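Local coordinates for chitin oligosaccahride binding protein NagB1 (PDB 7EHP) that binds short chitin oligosaccharides such as N,N'-diacetylchitobiose as an extracellular solute-binding protein, probably handing them to a membrane transporter, at residues Phe98-Glu103 with Gly280-Gly285; Phe118-Phe123 with Gly243-Ala248; Ala359-Thr364 with Lys388-Ala393. All coordinates share one frame; numbering follows the deposited sequence.

How the contacts relate
Contacts 1 and 2 are neighbours in one mixed sheet, their centres about 16 Å apart: strand 277-288 supplies 280-285 to the first, strand 109-125 supplies 118-123 to the second, and the two strands pair directly. Both contacts touch the two bound sugar rings. Along the chain, both segments of contact 2 fall between those of contact 1, so three segments far apart in sequence (118-123, 243-248 and 280-285) meet at the sugars, while 98-103 packs against the last. Contact 3 follows later, joining helices 359-373 and 379-396 near the C-terminus; its centre lies about 24 Å from that of contact 1 and 27 Å from that of contact 2, and it touches neither.

Contact 1. Residues Phe98-Glu103 with Gly280-Gly285; sequences FPNLQE and GGYSNG. With NAG (2-acetamido-2-deoxy-beta-D-glucopyranose), chain C; NAG (2-acetamido-2-deoxy-beta-D-glucopyranose), chain B.
Asn100 and Tyr282 carry the dispersive part of this contact. The CB of Asn100 sits over one face of the tyrosine ring, 3.7 Å from its centroid, as a CH-pi contact displaced toward the rim. With CG of Asn100 anti to the backbone N (chi1 -168°), its amide also lies beside CD1 and CE1 of the ring, the two planes inclined by 32°. Pro99 adds a small apolar touch, its CG 4.1 Å from CE2 of Tyr282. A tyrosine suits the place because its broad ring can cover two loop residues at once, while Tyr117 meets the same ring from elsewhere.

No direct hydrogen bond crosses between the segments; water supplies the polar links. One molecule donates to the backbone O of Asn100 and, at 2.8 Å, to the O of Tyr282, and accepts from the N of Glu103. The second donates to OE2 of Glu103 and accepts from the N of Tyr282. The extended side chain of Glu103 lays its carboxylate beside Ser283, with OE2 3.7 Å from Ser283 CB. Inside the loop, OD1 of Asn100 accepts from the N of Gln102 at 3.0 Å, the donor almost head-on to the amide oxygen. This Asx turn fixes the rotation of the amide beside the tyrosine, a task for which asparagine is well fitted.

Beyond the tyrosine, the strand addresses the ligand. Ser283 OG shares a 2.7 Å hydrogen bond with O6 of the chain B sugar, and Asn284 OD1 accepts from N2 of the chain C sugar at 2.7 Å, while Asp66 and Leu67 hold ND2 of Asn284. Such recognition of an acetamido N-H and a sugar hydroxyl belongs to the glycan pocket of this periplasmic-binding-protein fold.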
loop_
_atom_site.group_PDB
_atom_site.type_symbol
_atom_site.label_atom_id
_atom_site.label_comp_id
_atom_site.label_asym_id
_atom_site.label_seq_id
_atom_site.Cartn_x
_atom_site.Cartn_y
_atom_site.Cartn_z
ATOM N N PHE A 98 -17.168 -9.404 -3.673
ATOM C CA PHE A 98 -16.163 -8.662 -2.908
ATOM C C PHE A 98 -16.172 -9.122 -1.455
ATOM O O PHE A 98 -17.102 -8.771 -0.711
ATOM C CB PHE A 98 -16.437 -7.162 -2.962
ATOM C CG PHE A 98 -16.128 -6.517 -4.273
ATOM C CD1 PHE A 98 -14.840 -6.119 -4.576
ATOM C CD2 PHE A 98 -17.134 -6.252 -5.180
ATOM C CE1 PHE A 98 -14.560 -5.498 -5.773
ATOM C CE2 PHE A 98 -16.859 -5.623 -6.382
ATOM C CZ PHE A 98 -15.575 -5.251 -6.680
ATOM N N PRO A 99 -15.171 -9.860 -0.983
ATOM C CA PRO A 99 -15.177 -10.248 0.438
ATOM C C PRO A 99 -15.134 -9.067 1.409
ATOM O O PRO A 99 -15.548 -9.224 2.568
ATOM C CB PRO A 99 -13.939 -11.150 0.559
ATOM C CG PRO A 99 -13.116 -10.859 -0.674
ATOM C CD PRO A 99 -14.110 -10.546 -1.738
ATOM N N ASN A 100 -14.699 -7.881 0.978
ATOM C CA ASN A 100 -14.438 -6.809 1.942
ATOM C C ASN A 100 -14.459 -5.462 1.229
ATOM O O ASN A 100 -13.527 -5.134 0.482
ATOM C CB ASN A 100 -13.101 -7.050 2.642
ATOM C CG ASN A 100 -12.894 -6.159 3.847
ATOM O OD1 ASN A 100 -13.411 -5.039 3.916
ATOM N ND2 ASN A 100 -12.110 -6.648 4.805
ATOM N N LEU A 101 -15.516 -4.687 1.472
ATOM C CA LEU A 101 -15.620 -3.313 0.992
ATOM C C LEU A 101 -15.625 -2.300 2.135
ATOM O O LEU A 101 -16.047 -1.155 1.936
ATOM C CB LEU A 101 -16.890 -3.144 0.148
ATOM C CG LEU A 101 -17.042 -4.031 -1.081
ATOM C CD1 LEU A 101 -18.461 -3.901 -1.687
ATOM C CD2 LEU A 101 -15.970 -3.657 -2.094
ATOM N N GLN A 102 -15.156 -2.696 3.329
ATOM C CA GLN A 102 -15.350 -1.880 4.529
ATOM C C GLN A 102 -14.669 -0.516 4.421
ATOM O O GLN A 102 -15.230 0.496 4.858
ATOM C CB GLN A 102 -14.844 -2.640 5.759
ATOM C CG GLN A 102 -15.768 -3.779 6.220
ATOM C CD GLN A 102 -15.065 -4.773 7.149
ATOM O OE1 GLN A 102 -14.189 -4.398 7.942
ATOM N NE2 GLN A 102 -15.444 -6.046 7.048
ATOM N N GLU A 103 -13.461 -0.463 3.847
ATOM C CA GLU A 103 -12.785 0.826 3.672
ATOM C C GLU A 103 -13.559 1.763 2.754
ATOM O O GLU A 103 -13.377 2.987 2.828
ATOM C CB GLU A 103 -11.368 0.625 3.123
ATOM C CG GLU A 103 -10.424 -0.108 4.073
ATOM C CD GLU A 103 -8.960 0.308 3.908
ATOM O OE1 GLU A 103 -8.704 1.442 3.448
ATOM O OE2 GLU A 103 -8.066 -0.498 4.242
ATOM N N GLY A 280 -2.300 -5.559 6.064
ATOM C CA GLY A 280 -2.957 -5.945 4.829
ATOM C C GLY A 280 -4.397 -5.496 4.815
ATOM O O GLY A 280 -4.984 -5.197 5.860
ATOM N N GLY A 281 -4.963 -5.447 3.611
ATOM C CA GLY A 281 -6.362 -5.098 3.482
ATOM C C GLY A 281 -6.731 -4.819 2.037
ATOM O O GLY A 281 -5.974 -5.112 1.111
ATOM N N TYR A 282 -7.897 -4.210 1.875
ATOM C CA TYR A 282 -8.524 -3.982 0.568
ATOM C C TYR A 282 -8.685 -2.477 0.385
ATOM O O TYR A 282 -9.799 -1.949 0.452
ATOM C CB TYR A 282 -9.880 -4.699 0.484
ATOM C CG TYR A 282 -9.834 -6.187 0.735
ATOM C CD1 TYR A 282 -9.700 -6.701 2.021
ATOM C CD2 TYR A 282 -9.939 -7.085 -0.317
ATOM C CE1 TYR A 282 -9.655 -8.075 2.245
ATOM C CE2 TYR A 282 -9.904 -8.453 -0.103
ATOM C CZ TYR A 282 -9.764 -8.942 1.176
ATOM O OH TYR A 282 -9.716 -10.306 1.366
ATOM N N SER A 283 -7.570 -1.789 0.148
ATOM C CA SER A 283 -7.483 -0.353 0.397
ATOM C C SER A 283 -7.587 0.522 -0.841
ATOM O O SER A 283 -7.961 1.696 -0.719
ATOM C CB SER A 283 -6.146 -0.037 1.064
ATOM O OG SER A 283 -5.108 -0.388 0.163
ATOM N N ASN A 284 -7.192 0.015 -2.009
ATOM C CA ASN A 284 -6.908 0.854 -3.167
ATOM C C ASN A 284 -7.577 0.287 -4.409
ATOM O O ASN A 284 -7.414 -0.897 -4.726
ATOM C CB ASN A 284 -5.401 0.975 -3.418
ATOM C CG ASN A 284 -5.079 1.973 -4.524
ATOM O OD1 ASN A 284 -4.125 1.799 -5.279
ATOM N ND2 ASN A 284 -5.885 3.026 -4.618
ATOM N N GLY A 285 -8.316 1.136 -5.105
ATOM C CA GLY A 285 -9.002 0.757 -6.321
ATOM C C GLY A 285 -9.405 2.003 -7.067
ATOM O O GLY A 285 -8.561 2.884 -7.276
HETATM C C1 NAG C . -0.254 0.594 -6.130
HETATM C C2 NAG C . -1.079 -0.047 -5.017
HETATM C C3 NAG C . -1.112 0.868 -3.793
HETATM C C4 NAG C . 0.285 1.373 -3.419
HETATM C C5 NAG C . 1.062 1.827 -4.664
HETATM C C6 NAG C . 2.503 2.219 -4.418
HETATM C C7 NAG C . -2.773 -1.471 -6.103
HETATM C C8 NAG C . -4.228 -1.615 -6.443
HETATM N N2 NAG C . -2.434 -0.348 -5.460
HETATM O O1 NAG C . -0.265 -0.221 -7.251
HETATM O O3 NAG C . -1.725 0.168 -2.713
HETATM O O4 NAG C . 0.112 2.549 -2.637
HETATM O O5 NAG C . 1.064 0.806 -5.671
HETATM O O6 NAG C . 3.024 2.911 -5.550
HETATM O O7 NAG C . -1.945 -2.328 -6.408
HETATM C C1 NAG B . 0.295 2.367 -1.235
HETATM C C2 NAG B . 0.148 3.746 -0.599
HETATM C C3 NAG B . 0.304 3.646 0.911
HETATM C C4 NAG B . -0.687 2.636 1.466
HETATM C C5 NAG B . -0.528 1.293 0.756
HETATM C C6 NAG B . -1.547 0.261 1.187
HETATM C C7 NAG B . 0.686 5.862 -1.727
HETATM C C8 NAG B . 1.769 6.744 -2.236
HETATM N N2 NAG B . 1.081 4.712 -1.161
HETATM O O3 NAG B . 0.066 4.919 1.489
HETATM O O4 NAG B . -0.475 2.442 2.858
HETATM O O5 NAG B . -0.668 1.458 -0.661
HETATM O O6 NAG B . -2.879 0.749 1.080
HETATM O O7 NAG B . -0.506 6.177 -1.811
HETATM O O HOH W 1 -12.419 -2.328 1.335
HETATM O O HOH W 2 -9.165 -3.430 4.563
#

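Contact 2. Residues Phe118-Phe123 with Gly243-Ala248; sequences FVEGVF and GSWASA. With NAG (2-acetamido-2-deoxy-beta-D-glucopyranose), chain B; NAG (2-acetamido-2-deoxy-beta-D-glucopyranose), chain C.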
loop_
_atom_site.group_PDB
_atom_site.type_symbol
_atom_site.label_atom_id
_atom_site.label_comp_id
_atom_site.label_asym_id
_atom_site.label_seq_id
_atom_site.Cartn_x
_atom_site.Cartn_y
_atom_site.Cartn_z
ATOM N N PHE A 118 -3.838 -6.256 -0.576
ATOM C CA PHE A 118 -2.411 -6.066 -0.346
ATOM C C PHE A 118 -2.025 -6.672 0.995
ATOM O O PHE A 118 -2.852 -6.761 1.904
ATOM C CB PHE A 118 -2.023 -4.558 -0.398
ATOM C CG PHE A 118 -2.218 -3.814 0.906
ATOM C CD1 PHE A 118 -1.221 -3.798 1.882
ATOM C CD2 PHE A 118 -3.393 -3.118 1.149
ATOM C CE1 PHE A 118 -1.409 -3.113 3.092
ATOM C CE2 PHE A 118 -3.594 -2.439 2.343
ATOM C CZ PHE A 118 -2.597 -2.428 3.313
ATOM N N VAL A 119 -0.769 -7.129 1.095
ATOM C CA VAL A 119 -0.069 -7.275 2.370
ATOM C C VAL A 119 1.258 -6.539 2.258
ATOM O O VAL A 119 1.796 -6.354 1.165
ATOM C CB VAL A 119 0.190 -8.752 2.799
ATOM C CG1 VAL A 119 -1.075 -9.426 3.266
ATOM C CG2 VAL A 119 0.847 -9.550 1.677
ATOM N N GLU A 120 1.788 -6.112 3.400
ATOM C CA GLU A 120 3.134 -5.566 3.485
ATOM C C GLU A 120 3.954 -6.451 4.402
ATOM O O GLU A 120 3.490 -6.825 5.478
ATOM C CB GLU A 120 3.130 -4.139 4.021
ATOM C CG GLU A 120 2.598 -3.124 3.058
ATOM C CD GLU A 120 2.661 -1.712 3.604
ATOM O OE1 GLU A 120 3.454 -1.464 4.552
ATOM O OE2 GLU A 120 1.900 -0.862 3.086
ATOM N N GLY A 121 5.160 -6.789 3.977
ATOM C CA GLY A 121 6.048 -7.571 4.812
ATOM C C GLY A 121 7.424 -7.571 4.197
ATOM O O GLY A 121 7.768 -6.648 3.453
ATOM N N VAL A 122 8.201 -8.613 4.460
ATOM C CA VAL A 122 9.612 -8.641 4.114
ATOM C C VAL A 122 9.789 -9.567 2.926
ATOM O O VAL A 122 9.568 -10.781 3.034
ATOM C CB VAL A 122 10.470 -9.089 5.304
ATOM C CG1 VAL A 122 11.949 -8.991 4.963
ATOM C CG2 VAL A 122 10.118 -8.252 6.536
ATOM N N PHE A 123 10.170 -8.990 1.786
ATOM C CA PHE A 123 10.737 -9.771 0.702
ATOM C C PHE A 123 12.153 -10.188 1.069
ATOM O O PHE A 123 12.900 -9.423 1.690
ATOM C CB PHE A 123 10.748 -8.961 -0.596
ATOM C CG PHE A 123 9.363 -8.693 -1.167
ATOM C CD1 PHE A 123 8.565 -7.693 -0.631
ATOM C CD2 PHE A 123 8.875 -9.431 -2.237
ATOM C CE1 PHE A 123 7.305 -7.434 -1.128
ATOM C CE2 PHE A 123 7.604 -9.171 -2.752
ATOM C CZ PHE A 123 6.833 -8.161 -2.190
ATOM N N GLY A 243 5.151 -3.647 -0.057
ATOM C CA GLY A 243 3.839 -4.204 -0.291
ATOM C C GLY A 243 3.844 -5.253 -1.376
ATOM O O GLY A 243 4.742 -5.295 -2.216
ATOM N N SER A 244 2.807 -6.097 -1.362
ATOM C CA SER A 244 2.685 -7.154 -2.364
ATOM C C SER A 244 2.646 -6.604 -3.794
ATOM O O SER A 244 3.051 -7.302 -4.736
ATOM C CB SER A 244 1.424 -7.979 -2.095
ATOM O OG SER A 244 0.324 -7.110 -1.954
ATOM N N TRP A 245 2.174 -5.365 -3.975
ATOM C CA TRP A 245 2.131 -4.764 -5.310
ATOM C C TRP A 245 3.524 -4.629 -5.922
ATOM O O TRP A 245 3.639 -4.427 -7.136
ATOM C CB TRP A 245 1.464 -3.379 -5.258
ATOM C CG TRP A 245 2.234 -2.433 -4.381
ATOM C CD1 TRP A 245 3.377 -1.738 -4.704
ATOM C CD2 TRP A 245 1.951 -2.125 -3.013
ATOM N NE1 TRP A 245 3.810 -1.009 -3.612
ATOM C CE2 TRP A 245 2.948 -1.229 -2.565
ATOM C CE3 TRP A 245 0.958 -2.529 -2.115
ATOM C CZ2 TRP A 245 2.964 -0.723 -1.268
ATOM C CZ3 TRP A 245 0.975 -2.026 -0.831
ATOM C CH2 TRP A 245 1.970 -1.130 -0.415
ATOM N N ALA A 246 4.577 -4.752 -5.109
ATOM C CA ALA A 246 5.946 -4.554 -5.569
ATOM C C ALA A 246 6.419 -5.668 -6.476
ATOM O O ALA A 246 7.365 -5.467 -7.243
ATOM C CB ALA A 246 6.905 -4.447 -4.373
ATOM N N SER A 247 5.810 -6.847 -6.383
ATOM C CA SER A 247 6.193 -7.932 -7.270
ATOM C C SER A 247 5.970 -7.576 -8.739
ATOM O O SER A 247 6.609 -8.174 -9.609
ATOM C CB SER A 247 5.419 -9.193 -6.896
ATOM O OG SER A 247 4.051 -9.027 -7.223
ATOM N N ALA A 248 5.098 -6.601 -9.037
ATOM C CA ALA A 248 4.949 -6.130 -10.407
ATOM C C ALA A 248 6.251 -5.581 -10.974
ATOM O O ALA A 248 6.352 -5.403 -12.201
ATOM C CB ALA A 248 3.850 -5.064 -10.484
HETATM C C1 NAG B . 0.295 2.367 -1.235
HETATM C C2 NAG B . 0.148 3.746 -0.599
HETATM C C3 NAG B . 0.304 3.646 0.911
HETATM C C4 NAG B . -0.687 2.636 1.466
HETATM C C5 NAG B . -0.528 1.293 0.756
HETATM C C6 NAG B . -1.547 0.261 1.187
HETATM C C7 NAG B . 0.686 5.862 -1.727
HETATM C C8 NAG B . 1.769 6.744 -2.236
HETATM N N2 NAG B . 1.081 4.712 -1.161
HETATM O O3 NAG B . 0.066 4.919 1.489
HETATM O O4 NAG B . -0.475 2.442 2.858
HETATM O O5 NAG B . -0.668 1.458 -0.661
HETATM O O6 NAG B . -2.879 0.749 1.080
HETATM O O7 NAG B . -0.506 6.177 -1.811
HETATM C C1 NAG C . -0.254 0.594 -6.130
HETATM C C2 NAG C . -1.079 -0.047 -5.017
HETATM C C3 NAG C . -1.112 0.868 -3.793
HETATM C C4 NAG C . 0.285 1.373 -3.419
HETATM C C5 NAG C . 1.062 1.827 -4.664
HETATM C C6 NAG C . 2.503 2.219 -4.418
HETATM C C7 NAG C . -2.773 -1.471 -6.103
HETATM C C8 NAG C . -4.228 -1.615 -6.443
HETATM N N2 NAG C . -2.434 -0.348 -5.460
HETATM O O1 NAG C . -0.265 -0.221 -7.251
HETATM O O3 NAG C . -1.725 0.168 -2.713
HETATM O O4 NAG C . 0.112 2.549 -2.637
HETATM O O5 NAG C . 1.064 0.806 -5.671
HETATM O O6 NAG C . 3.024 2.911 -5.550
HETATM O O7 NAG C . -1.945 -2.328 -6.408
#
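Val119 and Ser244 form the tight end of this contact through a reciprocal pair of bonds. The N of Ser244 donates to the O of Val119 at 2.7 Å, and the N of Val119 donates back to Ser244 OG at 3.2 Å. A chi1 of 51° places that hydroxyl between its own backbone N and carbonyl carbon, turned to the strand; serine is small enough to fit there with OG 3.3 Å from Phe118 CA.

Next to this pair, Glu120 and Gly243 make an antiparallel, non-hydrogen-bonded bridge with their CA atoms only 4.1 Å apart. Glycine suits the position because a CB would run into Trp245 CH2; instead Gly243 CA lies over one face of the indole. The carboxylate of Glu120 reaches the indole edge, OE2 standing 3.5 Å from CH2 of Trp245, with the two planes nearly perpendicular at 88°. Phe118 lies alongside the same indole, its CD1 3.9 Å from Trp245 CZ3, and the rings meet obliquely.

Phe123 turns its ring edge closely to Gly243 O, yet beyond that touch the packing is looser: its CZ approaches Ala246 CB no closer than 4.3 Å, and it finds an edge-to-face partner in Phe264 outside the segments. All the touching residues are buried in the complex, and the remaining side is covered by the sugars. There C4 of the chain C sugar sits over the centre of the indole face opposite Gly243, and C6 of the chain B sugar lies 3.5 Å above the plane of the Phe118 ring. Tyr225 holds NE1 of Trp245. Sugar C-H groups laid on aromatic faces are the classic platform of carbohydrate-binding sites, here formed where a strand meets a 3-10 helical segment.

Contact 3. Residues Ala359-Thr364 with Lys388-Ala393; sequences AKVRET and KVQEDA
The carbonyl O of Lys360 is gripped twice, by Thr364 OG1 at 2.7 Å and by Thr364 N at 3.0 Å, the two donors reaching it from opposite faces of its plane. The second is the ordinary helical bond; the first folds the threonine hydroxyl back onto its own helix, which lets this polar side chain face an apolar neighbour. That neighbour belongs to a nearly antiparallel helix pair, the axes of the short segments 359-364 and 388-393 running 168° apart in direction and 9.2 Å apart at closest approach.

Val389 occupies the middle of the interface. Its CG1 touches Thr364 OG1 at 3.6 Å and also approaches the Lys360 carbonyl, while CG2 rests against Thr364 CG2. Replacing Thr364 with an alanine would probably leave Lys360 O with its backbone donor alone on this helix and open a gap beside both methyls of Val389.

Val361 packs next to Val389. Branched at CB, it sends CG2 to Ala393 CB at 3.7 Å and to Val389 CG1 at 4.0 Å; the short alanine side chain lets CG2 of Val361 come up to it. The side chain of Lys360 adds only its aliphatic stem at the rim, as its NZ turns away to a salt bridge with Glu363 OE1 on its own helix.

Glutamine suits the next place because one amide can accept from one loop residue and donate to another and to its own helix, while its end packs on Val361. Trp195 donates to Gln390 OE1, while NE2 bonds to Asn394 and Gln358, so the polar end is satisfied although buried. The chain first runs out away from its own backbone N (chi1 -170°) and then folds at the next bond (chi2 61°), bringing OE1 of Gln390 within 3.4 Å of Val361 CG1.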
loop_
_atom_site.group_PDB
_atom_site.type_symbol
_atom_site.label_atom_id
_atom_site.label_comp_id
_atom_site.label_asym_id
_atom_site.label_seq_id
_atom_site.Cartn_x
_atom_site.Cartn_y
_atom_site.Cartn_z
ATOM N N ALA A 359 -5.186 13.162 6.885
ATOM C CA ALA A 359 -4.101 13.476 5.953
ATOM C C ALA A 359 -2.985 14.269 6.622
ATOM O O ALA A 359 -1.801 13.996 6.397
ATOM C CB ALA A 359 -4.636 14.258 4.750
ATOM N N LYS A 360 -3.341 15.257 7.445
ATOM C CA LYS A 360 -2.325 16.090 8.076
ATOM C C LYS A 360 -1.430 15.276 8.995
ATOM O O LYS A 360 -0.234 15.564 9.105
ATOM C CB LYS A 360 -2.974 17.220 8.868
ATOM C CG LYS A 360 -2.037 18.400 9.133
ATOM C CD LYS A 360 -1.897 19.260 7.883
ATOM C CE LYS A 360 -0.602 20.075 7.871
ATOM N NZ LYS A 360 -0.460 20.814 6.572
ATOM N N VAL A 361 -1.991 14.263 9.654
ATOM C CA VAL A 361 -1.205 13.408 10.538
ATOM C C VAL A 361 -0.243 12.553 9.723
ATOM O O VAL A 361 0.937 12.430 10.059
ATOM C CB VAL A 361 -2.138 12.541 11.404
ATOM C CG1 VAL A 361 -1.354 11.471 12.148
ATOM C CG2 VAL A 361 -2.934 13.414 12.366
ATOM N N ARG A 362 -0.751 11.934 8.652
ATOM C CA ARG A 362 0.083 11.174 7.726
ATOM C C ARG A 362 1.218 12.033 7.178
ATOM O O ARG A 362 2.368 11.596 7.127
ATOM C CB ARG A 362 -0.780 10.647 6.570
ATOM C CG ARG A 362 -0.094 9.579 5.706
ATOM C CD ARG A 362 -0.330 9.823 4.219
ATOM N NE ARG A 362 0.502 10.897 3.689
ATOM C CZ ARG A 362 0.043 12.086 3.315
ATOM N NH1 ARG A 362 -1.251 12.368 3.403
ATOM N NH2 ARG A 362 0.879 12.985 2.832
ATOM N N GLU A 363 0.894 13.245 6.711
ATOM C CA GLU A 363 1.916 14.126 6.154
ATOM C C GLU A 363 2.984 14.455 7.194
ATOM O O GLU A 363 4.185 14.465 6.892
ATOM C CB GLU A 363 1.265 15.408 5.632
ATOM C CG GLU A 363 2.270 16.362 5.016
ATOM C CD GLU A 363 1.665 17.698 4.594
ATOM O OE1 GLU A 363 1.317 18.510 5.474
ATOM O OE2 GLU A 363 1.548 17.931 3.375
ATOM N N THR A 364 2.561 14.706 8.432
ATOM C CA THR A 364 3.499 15.038 9.498
ATOM C C THR A 364 4.392 13.851 9.841
ATOM O O THR A 364 5.593 14.015 10.074
ATOM C CB THR A 364 2.700 15.509 10.708
ATOM O OG1 THR A 364 1.887 16.621 10.298
ATOM C CG2 THR A 364 3.615 15.875 11.888
ATOM N N LYS A 388 0.900 16.314 19.052
ATOM C CA LYS A 388 0.282 17.633 18.935
ATOM C C LYS A 388 -0.564 17.715 17.674
ATOM O O LYS A 388 -1.705 18.185 17.714
ATOM C CB LYS A 388 1.345 18.736 18.955
ATOM C CG LYS A 388 1.922 18.951 20.346
ATOM C CD LYS A 388 2.882 20.126 20.433
ATOM C CE LYS A 388 3.532 20.187 21.819
ATOM N NZ LYS A 388 2.545 20.515 22.901
ATOM N N VAL A 389 -0.025 17.250 16.541
ATOM C CA VAL A 389 -0.789 17.283 15.297
ATOM C C VAL A 389 -2.005 16.377 15.407
ATOM O O VAL A 389 -3.090 16.703 14.911
ATOM C CB VAL A 389 0.111 16.907 14.108
ATOM C CG1 VAL A 389 -0.710 16.731 12.836
ATOM C CG2 VAL A 389 1.146 17.981 13.911
ATOM N N GLN A 390 -1.849 15.237 16.085
ATOM C CA GLN A 390 -2.972 14.327 16.285
ATOM C C GLN A 390 -4.093 14.996 17.073
ATOM O O GLN A 390 -5.275 14.837 16.739
ATOM C CB GLN A 390 -2.489 13.069 17.000
ATOM C CG GLN A 390 -3.522 11.960 17.054
ATOM C CD GLN A 390 -3.915 11.502 15.689
ATOM O OE1 GLN A 390 -3.142 10.832 15.014
ATOM N NE2 GLN A 390 -5.126 11.852 15.264
ATOM N N GLU A 391 -3.745 15.756 18.121
ATOM C CA GLU A 391 -4.761 16.473 18.891
ATOM C C GLU A 391 -5.479 17.492 18.023
ATOM O O GLU A 391 -6.709 17.628 18.095
ATOM C CB GLU A 391 -4.154 17.195 20.102
ATOM C CG GLU A 391 -3.077 16.495 20.905
ATOM C CD GLU A 391 -3.629 15.641 22.015
ATOM O OE1 GLU A 391 -2.845 15.199 22.895
ATOM O OE2 GLU A 391 -4.851 15.396 21.981
ATOM N N ASP A 392 -4.711 18.252 17.226
ATOM C CA ASP A 392 -5.290 19.268 16.346
ATOM C C ASP A 392 -6.213 18.641 15.308
ATOM O O ASP A 392 -7.310 19.147 15.050
ATOM C CB ASP A 392 -4.184 20.055 15.638
ATOM C CG ASP A 392 -3.458 21.017 16.555
ATOM O OD1 ASP A 392 -3.669 20.955 17.785
ATOM O OD2 ASP A 392 -2.679 21.844 16.034
ATOM N N ALA A 393 -5.764 17.549 14.679
ATOM C CA ALA A 393 -6.582 16.857 13.689
ATOM C C ALA A 393 -7.889 16.371 14.300
ATOM O O ALA A 393 -8.961 16.549 13.713
ATOM C CB ALA A 393 -5.799 15.688 13.084
#